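Local coordinates for protein sorting nexin-3 (Saccharomyces cerevisiae, PDB 1OCS) that binds phosphatidylinositol 3-phosphate through its PX domain and helps retrieve late Golgi membrane proteins from the prevacuolar compartment, at residues V106-L114 with R127-V138. Sequence-based numbering, arbitrary orientation.
Sequences VPHLPGKIL and RRQGLNTWMQSV
Pro110 sits on Gly130 where the loop 106-114, extended from Val106 to Pro110 and turning at Gly111, runs antiparallel along helix 121-139; the CA atoms of Pro110 and Gly130 are 5.3 Å apart. Gly130 has no side chain, and the Pro110 ring lies directly on the helix backbone, Pro110 CB 3.9 Å from Gly130 CA. One turn further on, Trp134 stands up into the loop, its CG anti to the backbone N (chi1 -171°). Trp134 NE1 donates to Pro107 O at 3.0 Å in a straight bond, in the indole plane but above the carbonyl plane; Arg89 donates to the same oxygen. Leu109 CD2 lies over one face of the Trp134 six-membered ring, a CH-pi contact 3.7 Å from its centroid and 17° off the normal, and also meets Leu131 CD2; Val138 CG2 lies over the opposite face. At the other end, the extended Arg127 chain brings NE and NH2 side-on to Gly111 O, each at 3.0 Å. Leu114 CD1 packs on Arg127 NH2 at 3.5 Å, the side chains crossing at about a right angle. Both bonds lie near the guanidinium plane and should restrain its rotation, tying a lipid-binding arginine to the loop that carries lipid-binding Lys112.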
# COMPACT_ATOMS: atom_id res chain seq x y z
N VAL A 106 -1.72 -11.00 -9.07
CA VAL A 106 -1.65 -10.23 -7.84
C VAL A 106 -2.44 -10.93 -6.76
O VAL A 106 -3.62 -11.24 -6.94
CB VAL A 106 -2.22 -8.81 -8.05
CG1 VAL A 106 -2.13 -8.02 -6.74
CG2 VAL A 106 -1.47 -8.11 -9.16
N PRO A 107 -1.81 -11.18 -5.60
CA PRO A 107 -2.45 -11.85 -4.47
C PRO A 107 -3.67 -11.09 -3.96
O PRO A 107 -3.78 -9.88 -4.13
CB PRO A 107 -1.35 -11.87 -3.40
CG PRO A 107 -0.10 -11.84 -4.20
CD PRO A 107 -0.41 -10.86 -5.30
N HIS A 108 -4.58 -11.83 -3.32
CA HIS A 108 -5.77 -11.24 -2.72
C HIS A 108 -5.31 -10.28 -1.63
O HIS A 108 -4.28 -10.53 -0.99
CB HIS A 108 -6.63 -12.31 -2.04
CG HIS A 108 -7.43 -13.16 -2.97
ND1 HIS A 108 -8.05 -14.33 -2.57
CD2 HIS A 108 -7.75 -13.00 -4.28
CE1 HIS A 108 -8.72 -14.84 -3.58
NE2 HIS A 108 -8.55 -14.06 -4.63
N LEU A 109 -6.05 -9.20 -1.41
CA LEU A 109 -5.71 -8.26 -0.35
C LEU A 109 -6.20 -8.96 0.92
O LEU A 109 -7.32 -9.45 0.95
CB LEU A 109 -6.49 -6.95 -0.49
CG LEU A 109 -5.79 -5.62 -0.74
CD1 LEU A 109 -6.77 -4.51 -0.36
CD2 LEU A 109 -4.50 -5.48 0.07
N PRO A 110 -5.36 -9.02 1.96
CA PRO A 110 -5.79 -9.68 3.19
C PRO A 110 -6.77 -8.80 3.97
O PRO A 110 -6.92 -7.62 3.67
CB PRO A 110 -4.48 -9.88 3.97
CG PRO A 110 -3.42 -9.81 2.90
CD PRO A 110 -3.92 -8.72 2.00
N GLY A 111 -7.43 -9.39 4.96
CA GLY A 111 -8.35 -8.65 5.80
C GLY A 111 -9.54 -7.97 5.16
O GLY A 111 -10.06 -7.00 5.71
N LYS A 112 -9.98 -8.45 4.00
CA LYS A 112 -11.13 -7.86 3.32
C LYS A 112 -12.39 -8.18 4.11
O LYS A 112 -13.13 -7.27 4.52
CB LYS A 112 -11.26 -8.42 1.90
CG LYS A 112 -10.30 -7.80 0.88
CD LYS A 112 -10.37 -8.51 -0.47
CE LYS A 112 -9.82 -9.93 -0.39
NZ LYS A 112 -9.97 -10.66 -1.68
N ILE A 113 -12.64 -9.47 4.31
CA ILE A 113 -13.80 -9.93 5.05
C ILE A 113 -13.80 -9.32 6.45
O ILE A 113 -12.75 -9.13 7.06
CB ILE A 113 -13.80 -11.47 5.18
CG1 ILE A 113 -13.74 -12.11 3.79
CG2 ILE A 113 -15.05 -11.93 5.94
CD1 ILE A 113 -14.88 -11.72 2.88
N LEU A 114 -14.99 -9.01 6.96
CA LEU A 114 -15.13 -8.42 8.28
C LEU A 114 -16.28 -9.03 9.06
O LEU A 114 -17.43 -8.99 8.62
CB LEU A 114 -15.34 -6.91 8.14
CG LEU A 114 -14.34 -5.97 8.82
CD1 LEU A 114 -12.92 -6.33 8.42
CD2 LEU A 114 -14.65 -4.53 8.44
N ARG A 127 -5.00 -6.42 9.94
CA ARG A 127 -4.87 -5.74 8.66
C ARG A 127 -3.46 -5.21 8.48
O ARG A 127 -2.88 -5.31 7.40
CB ARG A 127 -5.87 -4.59 8.54
CG ARG A 127 -7.26 -5.06 8.18
CD ARG A 127 -8.21 -3.93 7.82
NE ARG A 127 -9.35 -4.47 7.09
CZ ARG A 127 -10.40 -3.76 6.69
NH1 ARG A 127 -10.47 -2.46 6.95
NH2 ARG A 127 -11.37 -4.36 6.02
N ARG A 128 -2.90 -4.65 9.55
CA ARG A 128 -1.55 -4.12 9.50
C ARG A 128 -0.58 -5.21 9.05
O ARG A 128 0.17 -5.03 8.09
CB ARG A 128 -1.12 -3.60 10.87
CG ARG A 128 0.16 -2.79 10.85
CD ARG A 128 1.02 -3.11 12.06
NE ARG A 128 1.49 -4.49 12.01
CZ ARG A 128 2.20 -5.08 12.96
NH1 ARG A 128 2.57 -6.34 12.81
NH2 ARG A 128 2.52 -4.42 14.07
N GLN A 129 -0.61 -6.35 9.74
CA GLN A 129 0.26 -7.48 9.41
C GLN A 129 0.00 -7.97 8.00
O GLN A 129 0.94 -8.18 7.23
CB GLN A 129 0.04 -8.64 10.39
CG GLN A 129 0.39 -8.31 11.83
CD GLN A 129 0.24 -9.50 12.76
OE1 GLN A 129 0.31 -9.36 13.98
NE2 GLN A 129 0.02 -10.68 12.18
N GLY A 130 -1.27 -8.16 7.66
CA GLY A 130 -1.61 -8.63 6.33
C GLY A 130 -1.16 -7.67 5.25
O GLY A 130 -0.54 -8.07 4.26
N LEU A 131 -1.46 -6.39 5.44
CA LEU A 131 -1.08 -5.38 4.46
C LEU A 131 0.44 -5.28 4.31
O LEU A 131 0.94 -5.06 3.21
CB LEU A 131 -1.65 -4.01 4.85
CG LEU A 131 -3.18 -3.89 4.76
CD1 LEU A 131 -3.61 -2.55 5.30
CD2 LEU A 131 -3.63 -4.05 3.31
N ASN A 132 1.17 -5.44 5.41
CA ASN A 132 2.63 -5.37 5.37
C ASN A 132 3.15 -6.49 4.47
O ASN A 132 3.94 -6.25 3.56
CB ASN A 132 3.21 -5.52 6.78
CG ASN A 132 4.73 -5.43 6.80
OD1 ASN A 132 5.30 -4.38 6.50
ND2 ASN A 132 5.39 -6.55 7.13
N THR A 133 2.69 -7.71 4.72
CA THR A 133 3.10 -8.87 3.94
C THR A 133 2.71 -8.70 2.47
O THR A 133 3.51 -8.98 1.57
CB THR A 133 2.47 -10.16 4.49
OG1 THR A 133 2.96 -10.40 5.81
CG2 THR A 133 2.81 -11.35 3.61
N TRP A 134 1.49 -8.24 2.23
CA TRP A 134 0.98 -8.04 0.88
C TRP A 134 1.83 -7.01 0.12
O TRP A 134 2.23 -7.24 -1.02
CB TRP A 134 -0.47 -7.55 0.93
CG TRP A 134 -1.17 -7.51 -0.40
CD1 TRP A 134 -1.76 -8.56 -1.05
CD2 TRP A 134 -1.35 -6.37 -1.25
NE1 TRP A 134 -2.30 -8.14 -2.24
CE2 TRP A 134 -2.07 -6.80 -2.39
CE3 TRP A 134 -0.98 -5.02 -1.16
CZ2 TRP A 134 -2.42 -5.94 -3.43
CZ3 TRP A 134 -1.33 -4.16 -2.20
CH2 TRP A 134 -2.05 -4.62 -3.32
N MET A 135 2.10 -5.88 0.77
CA MET A 135 2.88 -4.82 0.15
C MET A 135 4.30 -5.25 -0.21
O MET A 135 4.80 -4.90 -1.27
CB MET A 135 2.91 -3.60 1.07
CG MET A 135 3.10 -2.27 0.36
SD MET A 135 1.85 -1.98 -0.93
CE MET A 135 2.88 -1.31 -2.21
N GLN A 136 4.94 -6.01 0.68
CA GLN A 136 6.31 -6.46 0.41
C GLN A 136 6.30 -7.45 -0.75
O GLN A 136 7.25 -7.50 -1.54
CB GLN A 136 6.91 -7.12 1.66
CG GLN A 136 6.96 -6.18 2.87
CD GLN A 136 7.70 -6.77 4.05
OE1 GLN A 136 7.83 -7.99 4.18
NE2 GLN A 136 8.17 -5.91 4.95
N SER A 137 5.23 -8.22 -0.85
CA SER A 137 5.09 -9.20 -1.93
C SER A 137 4.88 -8.49 -3.27
O SER A 137 5.51 -8.83 -4.27
CB SER A 137 3.90 -10.12 -1.62
OG SER A 137 3.67 -11.02 -2.68
N VAL A 138 3.99 -7.51 -3.28
CA VAL A 138 3.71 -6.76 -4.50
C VAL A 138 4.86 -5.84 -4.91
O VAL A 138 5.31 -5.90 -6.06
CB VAL A 138 2.42 -5.94 -4.35
CG1 VAL A 138 2.27 -4.96 -5.52
CG2 VAL A 138 1.21 -6.89 -4.28